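PDB 3AJC: flagellar motor switch protein FliG from Thermotoga maritima, which probably helps set the direction of flagellar rotation as part of the switch complex at the base of the basal body, its middle and C-terminal parts forming this chain. Local coordinates for residues E97-L102 against K108-K113; I125-F130 against R210-G215; R141-V146 against F171-K176. One frame throughout, in Å; residues are numbered along the deposited sequence.

Contact 1. Residues E97-L102 against K108-K113; sequences EIMNNL and KKIMDK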
# COMPACT_ATOMS: atom_id res chain seq x y z
N GLU A 97 1.21 0.10 -3.68
CA GLU A 97 0.49 1.36 -3.81
C GLU A 97 0.19 1.64 -5.28
O GLU A 97 -0.87 2.15 -5.63
CB GLU A 97 1.33 2.50 -3.20
CG GLU A 97 1.17 2.63 -1.67
CD GLU A 97 2.35 3.33 -0.98
OE1 GLU A 97 2.89 4.30 -1.54
OE2 GLU A 97 2.72 2.91 0.13
N ILE A 98 1.14 1.29 -6.15
CA ILE A 98 0.96 1.50 -7.58
C ILE A 98 -0.12 0.53 -8.08
O ILE A 98 -1.00 0.92 -8.85
CB ILE A 98 2.29 1.24 -8.33
CG1 ILE A 98 3.30 2.33 -7.93
CG2 ILE A 98 2.04 1.17 -9.83
CD1 ILE A 98 4.66 2.21 -8.59
N MET A 99 -0.06 -0.71 -7.60
CA MET A 99 -1.03 -1.71 -8.01
C MET A 99 -2.45 -1.31 -7.59
O MET A 99 -3.42 -1.55 -8.31
CB MET A 99 -0.66 -3.08 -7.41
CG MET A 99 0.61 -3.71 -8.00
SD MET A 99 0.37 -4.42 -9.66
CE MET A 99 -0.21 -6.06 -9.25
N ASN A 100 -2.58 -0.69 -6.42
CA ASN A 100 -3.90 -0.27 -5.95
C ASN A 100 -4.49 0.84 -6.83
O ASN A 100 -5.71 0.94 -7.01
CB ASN A 100 -3.84 0.21 -4.50
CG ASN A 100 -3.86 -0.93 -3.51
OD1 ASN A 100 -4.55 -1.93 -3.70
ND2 ASN A 100 -3.14 -0.77 -2.41
N ASN A 101 -3.62 1.66 -7.40
CA ASN A 101 -4.06 2.76 -8.24
C ASN A 101 -4.16 2.45 -9.73
O ASN A 101 -4.50 3.33 -10.52
CB ASN A 101 -3.14 3.97 -8.03
CG ASN A 101 -3.31 4.58 -6.66
OD1 ASN A 101 -4.35 5.17 -6.36
ND2 ASN A 101 -2.29 4.42 -5.82
N LEU A 102 -3.84 1.21 -10.11
CA LEU A 102 -3.95 0.82 -11.51
C LEU A 102 -5.40 0.47 -11.76
O LEU A 102 -6.17 0.29 -10.81
CB LEU A 102 -3.11 -0.43 -11.81
CG LEU A 102 -1.62 -0.35 -12.18
CD1 LEU A 102 -1.07 -1.79 -12.39
CD2 LEU A 102 -1.44 0.47 -13.46
N LYS A 108 -4.77 -6.92 -12.48
CA LYS A 108 -5.00 -8.36 -12.50
C LYS A 108 -4.01 -9.09 -13.40
O LYS A 108 -3.55 -10.17 -13.07
CB LYS A 108 -6.42 -8.66 -12.98
CG LYS A 108 -7.33 -9.26 -11.93
CD LYS A 108 -7.63 -8.29 -10.79
CE LYS A 108 -8.75 -8.84 -9.91
NZ LYS A 108 -9.05 -7.94 -8.77
N LYS A 109 -3.70 -8.50 -14.55
CA LYS A 109 -2.75 -9.12 -15.47
C LYS A 109 -1.33 -9.18 -14.88
O LYS A 109 -0.63 -10.17 -15.03
CB LYS A 109 -2.70 -8.34 -16.79
CG LYS A 109 -4.00 -8.35 -17.59
CD LYS A 109 -3.83 -7.57 -18.88
CE LYS A 109 -5.03 -7.70 -19.79
NZ LYS A 109 -4.76 -7.03 -21.10
N ILE A 110 -0.92 -8.11 -14.21
CA ILE A 110 0.40 -8.08 -13.61
C ILE A 110 0.50 -9.07 -12.44
O ILE A 110 1.52 -9.74 -12.26
CB ILE A 110 0.76 -6.67 -13.09
CG1 ILE A 110 0.89 -5.70 -14.28
CG2 ILE A 110 2.02 -6.73 -12.26
CD1 ILE A 110 1.21 -4.26 -13.89
N MET A 111 -0.57 -9.15 -11.65
CA MET A 111 -0.60 -10.03 -10.50
C MET A 111 -0.61 -11.50 -10.93
O MET A 111 0.08 -12.32 -10.34
CB MET A 111 -1.81 -9.72 -9.61
CG MET A 111 -1.87 -10.50 -8.29
SD MET A 111 -0.34 -10.40 -7.29
CE MET A 111 -0.56 -8.80 -6.35
N ASP A 112 -1.39 -11.82 -11.96
CA ASP A 112 -1.46 -13.18 -12.46
C ASP A 112 -0.09 -13.63 -12.95
O ASP A 112 0.33 -14.75 -12.70
CB ASP A 112 -2.47 -13.31 -13.61
CG ASP A 112 -3.91 -13.34 -13.11
OD1 ASP A 112 -4.13 -13.48 -11.88
OD2 ASP A 112 -4.83 -13.23 -13.96
N LYS A 113 0.62 -12.75 -13.65
CA LYS A 113 1.94 -13.11 -14.14
C LYS A 113 2.92 -13.30 -12.98
O LYS A 113 3.69 -14.26 -12.98
CB LYS A 113 2.49 -12.06 -15.10
CG LYS A 113 3.77 -12.54 -15.78
CD LYS A 113 4.52 -11.45 -16.52
CE LYS A 113 5.74 -12.00 -17.25
NZ LYS A 113 6.61 -10.92 -17.81
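M99 reaches from helix 92-100 to the side of helix 104-117 and lays its thioether over I110. CG stands anti to the carbonyl carbon (chi1 -69°). Further bends at chi2 and chi3 fold the chain, so that sulfur and methyl both meet the same branch. SD lies 3.8 Å from I110 CG2, and CE is also 3.8 Å from I110 CG2. The methyl extends on to the next residue, where M99 CE is 4.0 Å from M111 CE. M111 has its CG anti to the backbone N (chi1 -174°), and two more bends bring its methyl back toward M99. These are consecutive helices of the all-helical FliG fold, joined by a short link. M99 and I110 both pack on L56 of helix 49-60, while M111 turns to helix 119-128. Helix 49-60 also carries R58, a site important for FliM interaction, with its side chain about 11 Å from that of I110. N100 faces elsewhere and gives its ND2 to the carbonyl O of M129. L102 comes after helix 92-100. Its CD1 meets CD1 of I110 at 3.7 Å, methyl against methyl, with the two side chains roughly perpendicular.

Contact 2. Residues I125-F130 against R210-G215; sequences IRRRMF and RLEEAG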
# COMPACT_ATOMS: atom_id res chain seq x y z
N ILE A 125 3.35 -8.57 -2.22
CA ILE A 125 2.68 -7.39 -2.78
C ILE A 125 1.18 -7.38 -2.48
O ILE A 125 0.62 -6.37 -2.07
CB ILE A 125 2.91 -7.31 -4.32
CG1 ILE A 125 4.42 -7.17 -4.59
CG2 ILE A 125 2.14 -6.12 -4.91
CD1 ILE A 125 4.82 -7.12 -6.05
N ARG A 126 0.54 -8.52 -2.69
CA ARG A 126 -0.88 -8.63 -2.44
C ARG A 126 -1.20 -8.24 -1.00
O ARG A 126 -2.05 -7.38 -0.75
CB ARG A 126 -1.34 -10.05 -2.72
CG ARG A 126 -2.84 -10.23 -2.77
CD ARG A 126 -3.22 -11.68 -2.92
NE ARG A 126 -2.14 -12.58 -2.52
CZ ARG A 126 -1.16 -12.98 -3.34
NH1 ARG A 126 -1.14 -12.57 -4.60
NH2 ARG A 126 -0.22 -13.80 -2.89
N ARG A 127 -0.51 -8.87 -0.05
CA ARG A 127 -0.75 -8.56 1.36
C ARG A 127 -0.44 -7.10 1.69
O ARG A 127 -1.06 -6.52 2.57
CB ARG A 127 0.06 -9.50 2.27
CG ARG A 127 -0.55 -10.91 2.33
CD ARG A 127 0.15 -11.84 3.34
NE ARG A 127 1.53 -12.15 2.95
CZ ARG A 127 2.60 -11.46 3.34
NH1 ARG A 127 2.46 -10.41 4.13
NH2 ARG A 127 3.80 -11.81 2.92
N ARG A 128 0.50 -6.49 0.97
CA ARG A 128 0.82 -5.09 1.21
C ARG A 128 -0.20 -4.15 0.56
O ARG A 128 -0.19 -2.95 0.82
CB ARG A 128 2.22 -4.76 0.68
CG ARG A 128 3.34 -5.14 1.62
CD ARG A 128 3.19 -4.41 2.93
NE ARG A 128 4.35 -4.60 3.80
CZ ARG A 128 5.58 -4.20 3.50
NH1 ARG A 128 5.81 -3.58 2.35
NH2 ARG A 128 6.57 -4.41 4.35
N MET A 129 -1.07 -4.71 -0.27
CA MET A 129 -2.10 -3.92 -0.97
C MET A 129 -3.35 -3.62 -0.12
O MET A 129 -4.20 -2.83 -0.51
CB MET A 129 -2.53 -4.64 -2.25
CG MET A 129 -1.56 -4.47 -3.42
SD MET A 129 -2.03 -5.49 -4.83
CE MET A 129 -3.49 -4.58 -5.47
N PHE A 130 -3.44 -4.27 1.03
CA PHE A 130 -4.57 -4.11 1.94
C PHE A 130 -4.78 -2.65 2.32
O PHE A 130 -3.86 -1.99 2.80
CB PHE A 130 -4.31 -4.94 3.21
CG PHE A 130 -5.54 -5.19 4.04
CD1 PHE A 130 -6.34 -6.30 3.78
CD2 PHE A 130 -5.92 -4.31 5.04
CE1 PHE A 130 -7.51 -6.52 4.51
CE2 PHE A 130 -7.09 -4.52 5.77
CZ PHE A 130 -7.89 -5.63 5.51
N ARG A 210 0.25 -8.12 10.45
CA ARG A 210 0.96 -8.96 11.41
C ARG A 210 0.13 -10.15 11.87
O ARG A 210 0.67 -11.24 12.08
CB ARG A 210 1.37 -8.14 12.63
CG ARG A 210 1.96 -8.97 13.76
CD ARG A 210 2.45 -8.10 14.91
NE ARG A 210 1.37 -7.29 15.49
CZ ARG A 210 0.35 -7.79 16.18
NH1 ARG A 210 0.25 -9.09 16.40
NH2 ARG A 210 -0.57 -6.96 16.67
N LEU A 211 -1.17 -9.96 12.03
CA LEU A 211 -2.05 -11.04 12.46
C LEU A 211 -2.27 -12.08 11.38
O LEU A 211 -2.76 -13.17 11.66
CB LEU A 211 -3.39 -10.49 12.94
CG LEU A 211 -3.39 -9.90 14.35
CD1 LEU A 211 -4.79 -9.45 14.70
CD2 LEU A 211 -2.90 -10.94 15.35
N GLU A 212 -1.92 -11.76 10.14
CA GLU A 212 -2.09 -12.71 9.06
C GLU A 212 -0.77 -13.43 8.82
O GLU A 212 -0.74 -14.56 8.33
CB GLU A 212 -2.57 -12.02 7.79
CG GLU A 212 -1.65 -10.99 7.22
CD GLU A 212 -2.23 -10.35 5.98
OE1 GLU A 212 -2.63 -11.11 5.08
OE2 GLU A 212 -2.28 -9.10 5.90
N GLU A 213 0.33 -12.77 9.17
CA GLU A 213 1.66 -13.36 9.04
C GLU A 213 1.66 -14.48 10.07
O GLU A 213 2.35 -15.49 9.93
CB GLU A 213 2.73 -12.33 9.37
CG GLU A 213 2.95 -11.30 8.29
CD GLU A 213 4.02 -11.71 7.29
OE1 GLU A 213 4.22 -10.98 6.30
OE2 GLU A 213 4.67 -12.76 7.51
N ALA A 214 0.87 -14.27 11.12
CA ALA A 214 0.72 -15.24 12.19
C ALA A 214 -0.34 -16.25 11.76
O ALA A 214 -0.84 -17.04 12.56
CB ALA A 214 0.29 -14.53 13.48
N GLY A 215 -0.70 -16.19 10.48
CA GLY A 215 -1.69 -17.08 9.91
C GLY A 215 -3.04 -17.15 10.60
O GLY A 215 -3.77 -18.12 10.42
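R127 meets two neighbouring glutamates, E212 and E213, with different parts of its side chain. Its aliphatic part passes E212, and its guanidinium end pairs with E213. R127 CD is 3.4 Å from E212 OE1, and R127 CG is 3.5 Å from the same oxygen. No salt bridge forms with E212: R127 NE stays 4.8 Å from E212 OE1. A bend at chi3 (-66°) turns the guanidinium off the line of the methylenes and toward E213. There R127 NH1 forms a salt bridge with E213 OE1 at 2.9 Å. R127 NH2 is farther from that oxygen, 3.5 Å from E213 OE1. The carboxylate meets the guanidinium obliquely, with the two planes 80° apart. OE1 alone makes the bridge, and with the planes so steeply turned the pair is not a flat two-pronged one. E212 has CG between the backbone N and the carbonyl carbon (chi1 62°) and then runs out extended, which carries OE1 alongside the R127 methylenes. The R127 guanidinium has a second acidic partner, because NE also pairs with D123 one turn earlier on its own helix.

Both glutamates sit in the last turn of helix 194-213. A Schellman motif ends that helix, with G215 as its C-prime residue. This surface contact lies within the FliG C-terminal domain family and ties helix 119-128 to helix 194-213 near their C-terminal ends. R128 and M129 pack on helix 92-100, while L211 packs on L145 and V146 of helix 140-147.

Contact 3. Residues R141-V146 against F171-K176; sequences RSIQLV and FKNMSK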
# COMPACT_ATOMS: atom_id res chain seq x y z
N ARG A 141 -15.26 -12.66 13.01
CA ARG A 141 -14.32 -13.16 14.01
C ARG A 141 -12.96 -12.48 13.85
O ARG A 141 -12.38 -12.01 14.82
CB ARG A 141 -14.16 -14.68 13.91
CG ARG A 141 -15.48 -15.45 13.95
CD ARG A 141 -15.54 -16.39 15.15
NE ARG A 141 -15.75 -15.69 16.41
CZ ARG A 141 -15.65 -16.25 17.61
NH1 ARG A 141 -15.32 -17.54 17.72
NH2 ARG A 141 -15.87 -15.53 18.71
N SER A 142 -12.47 -12.44 12.61
CA SER A 142 -11.19 -11.81 12.32
C SER A 142 -11.18 -10.35 12.77
O SER A 142 -10.21 -9.87 13.35
CB SER A 142 -10.90 -11.87 10.81
OG SER A 142 -10.54 -13.18 10.42
N ILE A 143 -12.28 -9.65 12.50
CA ILE A 143 -12.42 -8.25 12.88
C ILE A 143 -12.30 -8.09 14.41
O ILE A 143 -11.62 -7.17 14.88
CB ILE A 143 -13.76 -7.70 12.37
CG1 ILE A 143 -13.73 -7.65 10.83
CG2 ILE A 143 -14.04 -6.33 12.97
CD1 ILE A 143 -14.97 -7.08 10.19
N GLN A 144 -12.94 -8.98 15.17
CA GLN A 144 -12.86 -8.95 16.63
C GLN A 144 -11.41 -9.19 17.06
O GLN A 144 -10.89 -8.52 17.94
CB GLN A 144 -13.77 -10.03 17.22
CG GLN A 144 -15.26 -9.70 17.15
CD GLN A 144 -16.14 -10.95 17.13
OE1 GLN A 144 -15.79 -11.98 17.70
NE2 GLN A 144 -17.30 -10.84 16.49
N LEU A 145 -10.76 -10.15 16.41
CA LEU A 145 -9.36 -10.44 16.71
C LEU A 145 -8.55 -9.14 16.62
O LEU A 145 -7.74 -8.82 17.50
CB LEU A 145 -8.83 -11.44 15.68
CG LEU A 145 -7.60 -12.28 16.03
CD1 LEU A 145 -8.06 -13.57 16.71
CD2 LEU A 145 -6.81 -12.60 14.76
N VAL A 146 -8.78 -8.40 15.54
CA VAL A 146 -8.08 -7.14 15.29
C VAL A 146 -8.38 -6.06 16.32
O VAL A 146 -7.47 -5.38 16.80
CB VAL A 146 -8.42 -6.61 13.86
CG1 VAL A 146 -7.77 -5.24 13.61
CG2 VAL A 146 -7.96 -7.62 12.82
N PHE A 171 -18.27 -1.43 14.53
CA PHE A 171 -19.05 -1.23 15.74
C PHE A 171 -19.77 -2.49 16.21
O PHE A 171 -19.61 -2.89 17.36
CB PHE A 171 -20.07 -0.11 15.55
CG PHE A 171 -20.20 0.77 16.75
CD1 PHE A 171 -19.22 1.72 17.02
CD2 PHE A 171 -21.26 0.63 17.64
CE1 PHE A 171 -19.27 2.49 18.17
CE2 PHE A 171 -21.33 1.40 18.79
CZ PHE A 171 -20.32 2.34 19.06
N LYS A 172 -20.53 -3.14 15.34
CA LYS A 172 -21.24 -4.33 15.78
C LYS A 172 -20.30 -5.46 16.21
O LYS A 172 -20.76 -6.50 16.70
CB LYS A 172 -22.21 -4.82 14.69
CG LYS A 172 -21.62 -5.36 13.40
CD LYS A 172 -22.79 -5.69 12.45
CE LYS A 172 -22.35 -6.15 11.06
NZ LYS A 172 -21.81 -7.54 10.99
N ASN A 173 -19.00 -5.25 16.07
CA ASN A 173 -18.02 -6.26 16.46
C ASN A 173 -17.17 -5.90 17.68
O ASN A 173 -16.23 -6.61 18.01
CB ASN A 173 -17.11 -6.57 15.27
CG ASN A 173 -17.71 -7.61 14.31
OD1 ASN A 173 -17.82 -8.78 14.66
ND2 ASN A 173 -18.09 -7.17 13.12
N MET A 174 -17.52 -4.81 18.35
CA MET A 174 -16.78 -4.38 19.54
C MET A 174 -17.48 -4.82 20.82
O MET A 174 -18.68 -5.10 20.81
CB MET A 174 -16.66 -2.86 19.57
CG MET A 174 -15.96 -2.23 18.39
SD MET A 174 -15.90 -0.46 18.63
CE MET A 174 -16.51 0.11 17.12
N SER A 175 -16.73 -4.88 21.92
CA SER A 175 -17.32 -5.24 23.20
C SER A 175 -18.14 -4.01 23.60
O SER A 175 -17.79 -2.87 23.23
CB SER A 175 -16.25 -5.52 24.25
OG SER A 175 -15.51 -4.34 24.57
N LYS A 176 -19.21 -4.23 24.34
CA LYS A 176 -20.05 -3.13 24.79
C LYS A 176 -19.24 -2.06 25.50
O LYS A 176 -19.45 -0.87 25.29
CB LYS A 176 -21.16 -3.65 25.71
CG LYS A 176 -22.34 -4.29 25.00
CD LYS A 176 -23.20 -3.22 24.31
CE LYS A 176 -24.38 -3.84 23.56
NZ LYS A 176 -25.21 -2.82 22.86
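I143 lays its CG2 methyl against the CB of N173, 3.8 Å away. The two side chains cross at about a right angle. N173 belongs to a type I beta turn, F171 to M174, in the all-helical C-terminal part of FliG. The turn starts at F171, where helix 164-171 ends, and leads into helix 176-187, which begins after the N-cap residue S175. Its backbone closes with M174 N bonded to F171 O. The contact thus joins this connection to the flank of helix 140-147.

Q144 has its CG anti to the carbonyl carbon (chi1 -74°), and the chain beyond is extended. That brings the amide across to N173, with the two amide planes turned 40° from each other. Q144 CG comes within 3.4 Å of the N173 backbone O, so the methylene also rests on the turn.

N173 is buried, and both ends of its amide have a partner. ND2 donates to the carbonyl O of K169 in the preceding helix. Together with the bond from Q144, this fixes which way round the N173 amide sits. D140 and L147 of helix 140-147 also touch the N173 side chain. The Q144 bond lies in the N173 carbonyl plane: NE2 is 2.8 Å from N173 OD1, and the N-H...O angle is 158°.

No helix serves two of the contacts. Contact 1 is partly buried and wholly apolar, its methyls and sulfur lying between packed helices. Contact 2 pairs charges at the surface. Contact 3 sets a helix against a loop; it is buried, and its asparagine amide has partners for both ends. Contacts 1 and 2 touch mainly through M129, with M111 CE 3.9 Å from M129 SD; M111 SD also lies 3.5 Å from R126 NH1. Contacts 2 and 3 meet where L211 CD1 lies 3.7 Å from L145 CD2. Contact 3 closes wholly within the chain between the two halves of contact 2. Contacts 1 and 3 do not touch, their nearest atoms being about 17 Å apart.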